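Local coordinates for hypothetical protein BQLF2 (PDB 2OA5), which is an abundant tegument protein of murine gammaherpesvirus 68, of the herpesvirus BLRF2 family, and probably plays a structural part in the virus particle, at residues 42-46 and 47-51; 21-24 and 25-29; 61-64 and 65-68; 13-16 and 17-21; 77-81 and 82-86. All blocks are in the same frame, centred on the assembly; numbering follows the deposited sequence.

Contact 1: residues 42-46 and 47-51. With PE5 (3,6,9,12,15,18,21,24-octaoxahexacosan-1-ol), chain D.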
# COMPACT_ATOMS: atom_id res chain seq x y z
N SER B 42 -30.92 -12.14 6.01
CA SER B 42 -30.71 -12.61 4.66
C SER B 42 -29.24 -12.93 4.42
O SER B 42 -28.35 -12.38 5.06
CB SER B 42 -31.17 -11.55 3.66
OG SER B 42 -31.04 -12.02 2.33
N ILE B 43 -29.01 -13.85 3.49
CA ILE B 43 -27.67 -14.22 3.11
C ILE B 43 -27.27 -13.18 2.07
O ILE B 43 -28.05 -12.82 1.19
CB ILE B 43 -27.62 -15.67 2.52
CG1 ILE B 43 -27.29 -16.69 3.61
CG2 ILE B 43 -26.50 -15.78 1.49
CD1 ILE B 43 -27.71 -16.28 5.01
N LEU B 44 -26.05 -12.68 2.23
CA LEU B 44 -25.49 -11.66 1.37
C LEU B 44 -25.23 -12.11 -0.06
O LEU B 44 -24.64 -13.18 -0.28
CB LEU B 44 -24.16 -11.18 2.00
CG LEU B 44 -23.89 -9.75 2.44
CD1 LEU B 44 -25.13 -9.10 2.97
CD2 LEU B 44 -22.79 -9.76 3.50
N THR B 45 -25.69 -11.33 -1.03
CA THR B 45 -25.39 -11.61 -2.43
C THR B 45 -24.02 -10.93 -2.60
O THR B 45 -23.67 -10.04 -1.83
CB THR B 45 -26.40 -10.95 -3.41
OG1 THR B 45 -26.44 -9.54 -3.18
CG2 THR B 45 -27.81 -11.55 -3.24
N ALA B 46 -23.24 -11.36 -3.59
CA ALA B 46 -21.92 -10.78 -3.82
C ALA B 46 -22.00 -9.29 -4.12
O ALA B 46 -21.26 -8.48 -3.55
CB ALA B 46 -21.22 -11.52 -4.96
N ALA B 47 -22.90 -8.92 -5.03
CA ALA B 47 -23.08 -7.53 -5.42
C ALA B 47 -23.55 -6.68 -4.23
O ALA B 47 -23.14 -5.52 -4.08
CB ALA B 47 -24.09 -7.44 -6.57
N LYS B 48 -24.40 -7.25 -3.38
CA LYS B 48 -24.91 -6.56 -2.19
C LYS B 48 -23.80 -6.34 -1.18
O LYS B 48 -23.66 -5.26 -0.60
CB LYS B 48 -26.03 -7.38 -1.55
CG LYS B 48 -26.44 -6.95 -0.15
CD LYS B 48 -27.42 -5.79 -0.16
CE LYS B 48 -28.04 -5.61 1.23
NZ LYS B 48 -29.53 -5.71 1.20
N ARG B 49 -23.01 -7.39 -0.95
CA ARG B 49 -21.91 -7.32 -0.01
C ARG B 49 -20.91 -6.25 -0.47
O ARG B 49 -20.46 -5.43 0.32
CB ARG B 49 -21.21 -8.68 0.09
CG ARG B 49 -19.97 -8.67 0.93
CD ARG B 49 -19.32 -10.04 0.95
NE ARG B 49 -18.94 -10.49 -0.38
CZ ARG B 49 -19.40 -11.59 -0.96
NH1 ARG B 49 -20.26 -12.37 -0.32
NH2 ARG B 49 -18.99 -11.91 -2.19
N GLU B 50 -20.58 -6.27 -1.76
CA GLU B 50 -19.64 -5.31 -2.34
C GLU B 50 -20.11 -3.87 -2.19
O GLU B 50 -19.31 -2.96 -1.99
CB GLU B 50 -19.42 -5.61 -3.83
CG GLU B 50 -18.44 -4.68 -4.55
CD GLU B 50 -16.97 -5.06 -4.34
OE1 GLU B 50 -16.69 -6.01 -3.59
OE2 GLU B 50 -16.10 -4.40 -4.94
N SER B 51 -21.42 -3.68 -2.31
CA SER B 51 -22.01 -2.35 -2.20
C SER B 51 -21.91 -1.80 -0.79
O SER B 51 -21.63 -0.61 -0.60
CB SER B 51 -23.48 -2.39 -2.64
OG SER B 51 -24.31 -1.86 -1.62
C48 PE5 D . -31.93 -16.26 -0.59
C50 PE5 D . -31.33 -14.95 -1.10
O1 PE5 D . -30.20 -15.25 -1.91
C1 PE5 D . -29.05 -15.41 -1.08
C2 PE5 D . -27.85 -14.99 -1.89
O2 PE5 D . -27.59 -16.01 -2.84
C3 PE5 D . -26.69 -16.95 -2.26
C4 PE5 D . -26.27 -17.95 -3.31
O3 PE5 D . -26.58 -19.26 -2.84
C5 PE5 D . -26.93 -20.09 -3.94
C6 PE5 D . -27.74 -21.27 -3.43
O4 PE5 D . -28.91 -21.42 -4.24
C7 PE5 D . -30.05 -21.56 -3.39
C8 PE5 D . -30.67 -22.93 -3.59
O5 PE5 D . -31.33 -23.30 -2.38
C9 PE5 D . -32.72 -22.95 -2.47
C10 PE5 D . -33.49 -24.02 -3.25
O6 PE5 D . -34.18 -24.90 -2.35
C11 PE5 D . -33.32 -26.00 -2.00
C12 PE5 D . -34.14 -27.10 -1.35
O7 PE5 D . -33.29 -28.17 -0.92
C13 PE5 D . -32.76 -28.86 -2.06
C14 PE5 D . -32.66 -30.35 -1.77
O8 PE5 D . -31.69 -30.59 -0.73
C15 PE5 D . -30.82 -29.47 -0.61
C16 PE5 D . -30.02 -29.59 0.69
O52 PE5 D . -28.98 -30.55 0.51

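Contact 2: residues 21-24 and 25-29. With PE5 (3,6,9,12,15,18,21,24-octaoxahexacosan-1-ol), chain D.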
# COMPACT_ATOMS: atom_id res chain seq x y z
N LYS B 21 -15.49 -21.81 -4.06
CA LYS B 21 -16.74 -21.22 -4.56
C LYS B 21 -17.82 -22.29 -4.61
O LYS B 21 -18.93 -22.09 -4.10
CB LYS B 21 -16.53 -20.64 -5.96
CG LYS B 21 -16.08 -19.20 -5.95
CD LYS B 21 -15.49 -18.77 -7.27
CE LYS B 21 -14.93 -17.37 -7.13
NZ LYS B 21 -15.87 -16.50 -6.38
N LEU B 22 -17.50 -23.42 -5.23
CA LEU B 22 -18.44 -24.53 -5.35
C LEU B 22 -19.00 -24.92 -3.99
O LEU B 22 -20.21 -24.88 -3.76
CB LEU B 22 -17.76 -25.74 -5.99
CG LEU B 22 -17.47 -25.60 -7.49
CD1 LEU B 22 -16.66 -26.79 -7.97
CD2 LEU B 22 -18.79 -25.51 -8.24
N GLU B 23 -18.11 -25.29 -3.08
CA GLU B 23 -18.53 -25.69 -1.75
C GLU B 23 -19.31 -24.60 -1.04
O GLU B 23 -20.35 -24.87 -0.45
CB GLU B 23 -17.32 -26.09 -0.91
CG GLU B 23 -17.69 -26.59 0.47
CD GLU B 23 -16.51 -27.14 1.22
OE1 GLU B 23 -15.86 -28.06 0.69
OE2 GLU B 23 -16.24 -26.65 2.33
N ASN B 24 -18.81 -23.37 -1.10
CA ASN B 24 -19.49 -22.27 -0.43
C ASN B 24 -20.88 -22.01 -1.02
O ASN B 24 -21.76 -21.52 -0.32
CB ASN B 24 -18.62 -21.01 -0.46
CG ASN B 24 -17.45 -21.09 0.51
OD1 ASN B 24 -17.10 -22.17 1.00
ND2 ASN B 24 -16.82 -19.95 0.79
N LYS B 25 -21.07 -22.35 -2.29
CA LYS B 25 -22.39 -22.20 -2.90
C LYS B 25 -23.27 -23.35 -2.40
O LYS B 25 -24.47 -23.19 -2.22
CB LYS B 25 -22.31 -22.26 -4.43
CG LYS B 25 -22.29 -20.89 -5.11
CD LYS B 25 -22.83 -20.96 -6.54
CE LYS B 25 -24.23 -20.34 -6.66
NZ LYS B 25 -24.20 -18.84 -6.62
N THR B 26 -22.66 -24.50 -2.17
CA THR B 26 -23.38 -25.66 -1.67
C THR B 26 -23.81 -25.42 -0.23
O THR B 26 -24.94 -25.73 0.14
CB THR B 26 -22.51 -26.93 -1.73
OG1 THR B 26 -22.37 -27.35 -3.10
CG2 THR B 26 -23.14 -28.05 -0.92
N LEU B 27 -22.90 -24.86 0.56
CA LEU B 27 -23.16 -24.57 1.96
C LEU B 27 -24.23 -23.49 2.16
O LEU B 27 -25.01 -23.55 3.11
CB LEU B 27 -21.86 -24.16 2.66
CG LEU B 27 -20.89 -25.32 2.94
CD1 LEU B 27 -19.47 -24.90 2.63
CD2 LEU B 27 -21.01 -25.77 4.39
N LYS B 28 -24.27 -22.49 1.28
CA LYS B 28 -25.29 -21.46 1.41
C LYS B 28 -26.63 -22.12 1.14
O LYS B 28 -27.63 -21.81 1.78
CB LYS B 28 -25.05 -20.32 0.41
CG LYS B 28 -24.07 -19.28 0.91
CD LYS B 28 -23.63 -18.35 -0.20
CE LYS B 28 -22.59 -17.37 0.31
NZ LYS B 28 -22.02 -16.55 -0.79
N GLN B 29 -26.62 -23.05 0.19
CA GLN B 29 -27.80 -23.80 -0.21
C GLN B 29 -28.42 -24.50 0.99
O GLN B 29 -29.63 -24.41 1.23
CB GLN B 29 -27.38 -24.83 -1.25
CG GLN B 29 -28.49 -25.37 -2.10
CD GLN B 29 -28.04 -25.51 -3.55
OE1 GLN B 29 -27.54 -24.55 -4.13
NE2 GLN B 29 -28.22 -26.70 -4.10
C48 PE5 D . -31.93 -16.26 -0.59
C50 PE5 D . -31.33 -14.95 -1.10
O1 PE5 D . -30.20 -15.25 -1.91
C1 PE5 D . -29.05 -15.41 -1.08
C2 PE5 D . -27.85 -14.99 -1.89
O2 PE5 D . -27.59 -16.01 -2.84
C3 PE5 D . -26.69 -16.95 -2.26
C4 PE5 D . -26.27 -17.95 -3.31
O3 PE5 D . -26.58 -19.26 -2.84
C5 PE5 D . -26.93 -20.09 -3.94
C6 PE5 D . -27.74 -21.27 -3.43
O4 PE5 D . -28.91 -21.42 -4.24
C7 PE5 D . -30.05 -21.56 -3.39
C8 PE5 D . -30.67 -22.93 -3.59
O5 PE5 D . -31.33 -23.30 -2.38
C9 PE5 D . -32.72 -22.95 -2.47
C10 PE5 D . -33.49 -24.02 -3.25
O6 PE5 D . -34.18 -24.90 -2.35
C11 PE5 D . -33.32 -26.00 -2.00
C12 PE5 D . -34.14 -27.10 -1.35
O7 PE5 D . -33.29 -28.17 -0.92
C13 PE5 D . -32.76 -28.86 -2.06
C14 PE5 D . -32.66 -30.35 -1.77
O8 PE5 D . -31.69 -30.59 -0.73
C15 PE5 D . -30.82 -29.47 -0.61
C16 PE5 D . -30.02 -29.59 0.69
O52 PE5 D . -28.98 -30.55 0.51

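Contact 3: residues 61-64 and 65-68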
# COMPACT_ATOMS: atom_id res chain seq x y z
N GLY B 61 -12.88 6.18 5.03
CA GLY B 61 -11.85 6.93 4.33
C GLY B 61 -12.00 8.42 4.57
O GLY B 61 -11.04 9.12 4.87
N ALA B 62 -13.24 8.90 4.45
CA ALA B 62 -13.52 10.31 4.66
C ALA B 62 -13.14 10.77 6.07
O ALA B 62 -12.70 11.90 6.27
CB ALA B 62 -15.00 10.59 4.37
N VAL B 63 -13.32 9.89 7.06
CA VAL B 63 -12.97 10.22 8.43
C VAL B 63 -11.45 10.31 8.54
O VAL B 63 -10.90 11.25 9.12
CB VAL B 63 -13.49 9.16 9.43
CG1 VAL B 63 -12.78 9.29 10.77
CG2 VAL B 63 -14.98 9.32 9.63
N ALA B 64 -10.77 9.32 7.98
CA ALA B 64 -9.31 9.30 8.00
C ALA B 64 -8.78 10.55 7.29
O ALA B 64 -7.82 11.17 7.72
CB ALA B 64 -8.79 8.04 7.32
N MSE B 65 -9.44 10.91 6.20
CA MSE B 65 -9.01 12.07 5.42
C MSE B 65 -9.08 13.37 6.23
O MSE B 65 -8.19 14.22 6.14
CB MSE B 65 -9.85 12.14 4.14
CG MSE B 65 -9.01 12.03 2.87
SE MSE B 65 -7.81 13.51 2.72
CE MSE B 65 -7.52 13.45 0.84
N ARG B 66 -10.14 13.51 7.02
CA ARG B 66 -10.35 14.68 7.88
C ARG B 66 -9.19 14.78 8.87
O ARG B 66 -8.53 15.81 8.98
CB ARG B 66 -11.67 14.53 8.65
CG ARG B 66 -11.79 15.35 9.93
CD ARG B 66 -12.65 14.62 10.96
NE ARG B 66 -13.96 14.26 10.42
CZ ARG B 66 -14.84 13.48 11.03
NH1 ARG B 66 -14.57 12.97 12.23
NH2 ARG B 66 -16.00 13.20 10.45
N LYS B 67 -8.96 13.68 9.58
CA LYS B 67 -7.91 13.59 10.58
C LYS B 67 -6.51 13.79 10.03
O LYS B 67 -5.67 14.44 10.66
CB LYS B 67 -8.00 12.22 11.29
CG LYS B 67 -9.35 11.94 11.94
CD LYS B 67 -9.28 10.71 12.84
CE LYS B 67 -10.57 10.55 13.64
NZ LYS B 67 -10.29 10.15 15.05
N ILE B 68 -6.24 13.22 8.86
CA ILE B 68 -4.93 13.34 8.23
C ILE B 68 -4.60 14.80 7.91
O ILE B 68 -3.50 15.28 8.20
CB ILE B 68 -4.87 12.49 6.94
CG1 ILE B 68 -4.67 11.02 7.32
CG2 ILE B 68 -3.76 12.99 6.03
CD1 ILE B 68 -5.11 10.04 6.26

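Contact 4: residues 13-16 and 17-21. With PE5 (3,6,9,12,15,18,21,24-octaoxahexacosan-1-ol), chain C.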
# COMPACT_ATOMS: atom_id res chain seq x y z
N MSE B 13 -4.02 -22.32 -6.83
CA MSE B 13 -4.92 -21.36 -6.20
C MSE B 13 -6.15 -21.14 -7.06
O MSE B 13 -7.26 -21.04 -6.56
CB MSE B 13 -4.24 -20.01 -5.96
CG MSE B 13 -3.76 -19.77 -4.55
SE MSE B 13 -3.33 -17.90 -4.29
CE MSE B 13 -1.99 -17.61 -5.66
N VAL B 14 -5.93 -21.04 -8.37
CA VAL B 14 -7.03 -20.84 -9.30
C VAL B 14 -8.05 -21.96 -9.10
O VAL B 14 -9.25 -21.74 -9.08
CB VAL B 14 -6.53 -20.84 -10.76
CG1 VAL B 14 -7.65 -20.41 -11.70
CG2 VAL B 14 -5.33 -19.91 -10.90
N LYS B 15 -7.55 -23.18 -8.92
CA LYS B 15 -8.42 -24.32 -8.70
C LYS B 15 -9.04 -24.21 -7.31
O LYS B 15 -10.24 -24.40 -7.14
CB LYS B 15 -7.65 -25.63 -8.80
CG LYS B 15 -7.21 -26.03 -10.19
CD LYS B 15 -6.50 -27.36 -10.11
CE LYS B 15 -5.66 -27.61 -11.34
NZ LYS B 15 -4.58 -28.59 -11.03
N GLU B 16 -8.20 -23.89 -6.32
CA GLU B 16 -8.67 -23.78 -4.95
C GLU B 16 -9.78 -22.75 -4.80
O GLU B 16 -10.71 -22.96 -4.02
CB GLU B 16 -7.51 -23.43 -4.00
CG GLU B 16 -7.84 -23.60 -2.51
CD GLU B 16 -8.20 -25.04 -2.15
OE1 GLU B 16 -8.21 -25.90 -3.05
OE2 GLU B 16 -8.47 -25.31 -0.96
N VAL B 17 -9.68 -21.65 -5.54
CA VAL B 17 -10.70 -20.60 -5.49
C VAL B 17 -12.02 -21.16 -6.02
O VAL B 17 -13.09 -20.86 -5.48
CB VAL B 17 -10.34 -19.36 -6.35
CG1 VAL B 17 -11.59 -18.48 -6.54
CG2 VAL B 17 -9.25 -18.54 -5.67
N GLU B 18 -11.92 -21.97 -7.07
CA GLU B 18 -13.10 -22.58 -7.67
C GLU B 18 -13.69 -23.59 -6.71
O GLU B 18 -14.91 -23.61 -6.49
CB GLU B 18 -12.72 -23.26 -8.99
CG GLU B 18 -13.92 -23.69 -9.83
CD GLU B 18 -14.89 -22.55 -10.08
OE1 GLU B 18 -14.43 -21.39 -10.12
OE2 GLU B 18 -16.10 -22.81 -10.25
N ARG B 19 -12.84 -24.42 -6.11
CA ARG B 19 -13.32 -25.41 -5.16
C ARG B 19 -14.08 -24.71 -4.05
O ARG B 19 -15.18 -25.11 -3.69
CB ARG B 19 -12.17 -26.18 -4.52
CG ARG B 19 -11.38 -27.09 -5.42
CD ARG B 19 -10.57 -28.04 -4.55
NE ARG B 19 -9.14 -28.04 -4.86
CZ ARG B 19 -8.62 -28.42 -6.02
NH1 ARG B 19 -9.42 -28.81 -7.00
NH2 ARG B 19 -7.31 -28.43 -6.20
N LEU B 20 -13.48 -23.66 -3.50
CA LEU B 20 -14.09 -22.91 -2.41
C LEU B 20 -15.41 -22.29 -2.82
O LEU B 20 -16.35 -22.25 -2.03
CB LEU B 20 -13.12 -21.85 -1.89
CG LEU B 20 -12.01 -22.47 -1.03
CD1 LEU B 20 -10.85 -21.51 -0.89
CD2 LEU B 20 -12.58 -22.82 0.33
N LYS B 21 -15.49 -21.81 -4.06
CA LYS B 21 -16.74 -21.22 -4.56
C LYS B 21 -17.82 -22.29 -4.61
O LYS B 21 -18.93 -22.09 -4.10
CB LYS B 21 -16.53 -20.64 -5.96
CG LYS B 21 -16.08 -19.20 -5.95
CD LYS B 21 -15.49 -18.77 -7.27
CE LYS B 21 -14.93 -17.37 -7.13
NZ LYS B 21 -15.87 -16.50 -6.38
C48 PE5 C . -5.54 -16.39 5.63
C50 PE5 C . -5.77 -17.47 4.56
O1 PE5 C . -4.58 -17.72 3.82
C1 PE5 C . -4.83 -17.61 2.41
C2 PE5 C . -4.64 -18.95 1.73
O2 PE5 C . -3.96 -18.78 0.48
C3 PE5 C . -3.41 -20.02 0.06
C4 PE5 C . -4.21 -20.60 -1.09
O3 PE5 C . -4.69 -21.90 -0.74
C5 PE5 C . -4.35 -22.83 -1.77
C6 PE5 C . -4.48 -24.26 -1.26
O4 PE5 C . -4.20 -25.18 -2.33
C7 PE5 C . -4.21 -26.53 -1.85
C8 PE5 C . -3.48 -27.41 -2.85
O5 PE5 C . -3.13 -28.68 -2.27
C9 PE5 C . -1.74 -28.95 -2.50
C10 PE5 C . -1.56 -30.13 -3.45
O6 PE5 C . -0.18 -30.22 -3.87
C11 PE5 C . 0.09 -31.52 -4.44
C12 PE5 C . 1.55 -31.89 -4.23
O7 PE5 C . 1.64 -33.11 -3.49
C13 PE5 C . 3.01 -33.45 -3.22
C14 PE5 C . 3.80 -32.22 -2.79
O8 PE5 C . 4.19 -32.32 -1.41
C15 PE5 C . 4.94 -31.15 -1.05
C16 PE5 C . 5.25 -31.20 0.45
O52 PE5 C . 6.37 -30.36 0.74
O HOH W 1 -6.29 -26.54 -4.87

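Contact 5: residues 77-81 and 82-86. With PE5 (3,6,9,12,15,18,21,24-octaoxahexacosan-1-ol), chain E.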
# COMPACT_ATOMS: atom_id res chain seq x y z
N ALA B 77 2.78 23.72 10.18
CA ALA B 77 2.83 24.98 10.92
C ALA B 77 4.27 25.43 11.19
O ALA B 77 4.57 26.62 11.17
CB ALA B 77 2.06 24.83 12.24
N LYS B 78 5.16 24.46 11.43
CA LYS B 78 6.57 24.75 11.72
C LYS B 78 7.41 25.22 10.54
O LYS B 78 8.46 25.84 10.73
CB LYS B 78 7.23 23.51 12.34
CG LYS B 78 6.68 23.10 13.70
CD LYS B 78 5.28 22.50 13.63
CE LYS B 78 4.51 22.82 14.90
NZ LYS B 78 3.83 21.63 15.49
N ALA B 79 6.97 24.91 9.32
CA ALA B 79 7.72 25.30 8.13
C ALA B 79 7.35 26.71 7.67
O ALA B 79 6.19 27.11 7.79
CB ALA B 79 7.48 24.30 7.00
N VAL B 80 8.33 27.44 7.14
CA VAL B 80 8.09 28.79 6.63
C VAL B 80 8.67 28.93 5.23
O VAL B 80 8.41 29.93 4.55
CB VAL B 80 8.73 29.88 7.53
CG1 VAL B 80 8.16 29.79 8.93
CG2 VAL B 80 10.24 29.75 7.52
N THR B 81 9.46 27.95 4.80
CA THR B 81 10.02 27.96 3.45
C THR B 81 9.60 26.68 2.73
O THR B 81 9.16 25.71 3.35
CB THR B 81 11.57 28.04 3.45
OG1 THR B 81 12.14 26.82 3.94
CG2 THR B 81 12.05 29.20 4.32
N GLU B 82 9.73 26.69 1.41
CA GLU B 82 9.37 25.54 0.59
C GLU B 82 10.25 24.37 1.00
O GLU B 82 9.75 23.29 1.35
CB GLU B 82 9.54 25.91 -0.88
CG GLU B 82 8.99 27.30 -1.20
CD GLU B 82 8.42 27.44 -2.59
OE1 GLU B 82 8.24 26.41 -3.28
OE2 GLU B 82 8.14 28.59 -3.00
N GLN B 83 11.56 24.58 0.99
CA GLN B 83 12.51 23.56 1.38
C GLN B 83 12.21 22.95 2.75
O GLN B 83 12.38 21.75 2.94
CB GLN B 83 13.93 24.12 1.38
CG GLN B 83 14.54 24.27 -0.00
CD GLN B 83 16.02 24.65 0.06
OE1 GLN B 83 16.69 24.37 1.05
NE2 GLN B 83 16.51 25.27 -1.00
N GLU B 84 11.78 23.78 3.71
CA GLU B 84 11.49 23.26 5.04
C GLU B 84 10.27 22.35 5.00
O GLU B 84 10.28 21.26 5.57
CB GLU B 84 11.18 24.38 6.04
CG GLU B 84 12.31 25.36 6.30
CD GLU B 84 12.11 26.14 7.60
OE1 GLU B 84 10.96 26.51 7.90
OE2 GLU B 84 13.11 26.38 8.30
N LEU B 85 9.22 22.82 4.35
CA LEU B 85 7.99 22.05 4.29
C LEU B 85 8.19 20.71 3.56
O LEU B 85 7.67 19.66 3.98
CB LEU B 85 6.89 22.88 3.63
CG LEU B 85 5.47 22.33 3.76
CD1 LEU B 85 5.15 22.07 5.23
CD2 LEU B 85 4.50 23.32 3.15
N THR B 86 8.97 20.74 2.48
CA THR B 86 9.24 19.54 1.70
C THR B 86 9.98 18.50 2.55
O THR B 86 9.57 17.34 2.62
CB THR B 86 10.05 19.90 0.42
OG1 THR B 86 9.26 20.76 -0.41
CG2 THR B 86 10.40 18.66 -0.37
C48 PE5 E . 7.49 16.58 0.45
C50 PE5 E . 7.04 17.59 -0.60
O1 PE5 E . 5.63 17.82 -0.53
C1 PE5 E . 5.02 17.62 -1.82
C2 PE5 E . 4.45 18.93 -2.33
O2 PE5 E . 3.17 18.70 -2.94
C3 PE5 E . 2.46 19.93 -3.03
C4 PE5 E . 2.43 20.43 -4.46
O3 PE5 E . 3.00 21.74 -4.52
C5 PE5 E . 2.11 22.62 -5.22
C6 PE5 E . 2.49 24.07 -4.95
O4 PE5 E . 1.62 24.93 -5.71
C7 PE5 E . 1.88 26.31 -5.40
C8 PE5 E . 0.69 27.15 -5.84
O5 PE5 E . 0.72 28.45 -5.23
C9 PE5 E . -0.55 28.74 -4.63
C10 PE5 E . -1.27 29.86 -5.36
O6 PE5 E . -2.63 29.95 -4.91
C11 PE5 E . -3.20 31.22 -5.28
C12 PE5 E . -4.28 31.63 -4.28
O7 PE5 E . -3.94 32.90 -3.69
C13 PE5 E . -4.91 33.27 -2.70
C14 PE5 E . -5.28 32.08 -1.83
O8 PE5 E . -4.80 32.26 -0.48
C15 PE5 E . -5.18 31.13 0.32
C16 PE5 E . -4.56 31.26 1.71
O52 PE5 E . -5.29 30.46 2.64

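Contact 1: residues 42-46 and 47-51
Thr45 and Lys48 meet at the N-cap of helix 46-76, where the incoming loop turns into helix. Thr45 OG1, set between backbone N and carbonyl carbon (chi1 56°), accepts from Lys48 N at 3.1 Å, although the oxygen crowds the lysine side chain in the model and its exact place is doubtful. The first regular turns follow: Arg49 N to Thr45 O is 2.9 Å, and Glu50 N bonds to Ala46 O. Leu44 CG, one residue before the cap, rests against Arg49 CB at 3.7 Å, the two side chains crossing at about a right angle. A bend at chi3 (60°) folds Arg49 back over the first turn, and Ala46 CA lies over one guanidinium face, 3.5 Å from Arg49 NH2. Further out, the second subunit supplies the charge partners, Glu82 for Lys48 and Arg73 for Glu50. On the loop side, Thr45 CG2 lies 3.7 Å from C2 of the bound polyether.

Contact 2: residues 21-24 and 25-29
Lys25 N donates to Lys21 O at 2.8 Å, the first of four successive alpha-helical bonds that join 21-24 to 25-29 within helix 8-33. Thr26 N to Leu22 O follows in the carbonyl plane, then Leu27 N to Glu23 O at 2.7 Å. The fourth, Lys28 N to Asn24 O, is the longest at 3.1 Å, its donor 41° above the carbonyl plane. Thr26 OG1 adds a weak bond to Leu22 O, the carbonyl that already receives Thr26 N. Among the side chains, Glu23 and Leu27 run side by side in the same direction. Glu23 CG, anti to the backbone N (chi1 -177°), comes within 3.3 Å of Leu27 CD1.

The heptad-like spacing of Val17, Leu20, Asn24 and Leu27, with like residues of the third subunit packing on several of them, is consistent with a parallel coiled coil. Asn24 is a buried polar residue at that interface: its OD1 accepts from Asn24 ND2 of the third subunit, and its own ND2 donates to Leu20 O there. Glu23 OE2 also takes a bond from Asn24 ND2 of that subunit. Leu27 CD1 also stands 4.0 Å from Asn24 OD1, the side chains crossing at an angle. On another flank, Gln29, bent at chi2, brings OE1 to 3.4 Å from C6 of the polyether, while Lys28 CB lies 3.7 Å from its O3.

Contact 3: residues 61-64 and 65-68
Val63 and Lys67 are brought together by their first torsions: CG1 of Val63 stands opposite the backbone N (chi1 163°), while CG of Lys67 swings opposite its own carbonyl carbon (chi1 -57°). The two side chains therefore run alongside each other, and Val63 CG1 touches Lys67 CE at 3.8 Å. The other methyl of the valine serves Arg66, whose chain bends at chi2 and chi3 until CG2 lies over one face of the guanidinium, 4.1 Å from NH2. One branched residue thus lines the aliphatic part of a lysine and the flat end of an arginine. Both polar ends are taken up by Glu102 of the same chain, its carboxylate forming a salt bridge with Lys67 NZ and its carbonyl O accepting from Arg66 NH2.

The backbone bonds are regular. Met65, a selenomethionine, has N 2.7 Å from Gly61 O, and Lys67 N reaches Val63 O almost straight (175°). Ile68 N to Ala64 O is 2.8 Å, and the same two residues also meet through their side chains, Ala64 CB 4.3 Å from Ile68 CD1. Val96 and Val98 of strand 93-99 cover this face, while Ala64 and Ile68 pack reciprocally on Ile68 and Ala64 of the second subunit. The arrangement is that of an amphipathic helix at a subunit interface, Ala64 and Ile68 facing the second subunit and strand 93-99, Arg66 and Lys67 with their charged ends turned to Glu102.

Contact 4: residues 13-16 and 17-21
A salt bridge of 3.0 Å joins Glu16 OE1 to Arg19 NE, one turn further along helix 8-33. The carboxylate is bent toward the arginine at chi2 (61°), and its plane stands 73° from that of the guanidinium. NE meets the oxygen nearly along its C-O axis, with the oxygen 28° out of the guanidinium plane. A water bound to the same OE1 at 2.7 Å also links weakly to Arg19 NH2. The apolar part is Lys15, whose CB lies over one guanidinium face, 3.8 Å from NH2. Backbone bonds carry the turn itself, Val17 N to Met13 O at 2.7 Å and Arg19 N to Lys15 O at 2.8 Å. On the polyether side, Glu16 CG lies 3.6 Å from C6 of the ligand. Val17 and Leu20 pack on their counterparts in the third subunit, consistent with a coiled coil. The carboxylate probably offsets the charge of Arg19 and so eases its proximity to Lys15, whose NZ is 5.6 Å from Arg19 NH2.

Contact 5: residues 77-81 and 82-86
The N-cap of helix 82-90 is Thr81, and Glu84 at N3 returns a bond, as in a capping box, but to the residue before the cap. With chi1 at 69°, Thr81 OG1 is turned toward the first turn and accepts from Glu84 N at 3.1 Å; it crowds the glutamate chain in the model, so its position is less sure. In return Glu84, its chain extended beyond CG, sends OE1 not to the backbone N of the cap residue but to that of Val80, at 2.9 Å. That bond is fairly straight (153°), and Val80 CG2 stands beside the oxygen at 3.3 Å. The carboxylate thus holds the loop segment just ahead of the helix. The first helical bond is Leu85 N to Thr81 O, 3.1 Å long. Ala79 CB points toward the helix and sits 3.7 Å from Leu85 CD1, an apolar contact between loop and first turn.

Asp41 of the second subunit reinforces the cap, one carboxylate oxygen bonding Thr81 OG1 and the other taking Gln83 N, while Ala79 O accepts from Arg49 NH2 of that subunit. At the next residue after Leu85, Thr86 CG2 lies 3.5 Å from C50 of the polyether. The short helix follows the loop from helix 46-76, precedes strand 93-99, and packs on helix 8-33 and the loop residue Leu44 of the second subunit.

In the fold
The five contacts sample an elongated chain and all lie near other subunits. Contacts 4 and 2 follow each other on helix 8-33, sharing Lys21 with centres 12 Å apart, and both face the third subunit. Contact 1 opens helix 46-76 and touches contact 2 through Ile43 CG2 and Lys28 CD at 4.2 Å, the two sharing one polyether. Contact 3 lies further along that helix, 26 Å from contact 1 between centres. Contacts 1 and 5 are both N-caps, their centres about 47 Å apart, yet Lys48 of contact 1 forms a salt bridge with Glu82 of the second subunit, while the reciprocal pair is long and weak. The polyethers touch contacts 1, 2, 4 and 5.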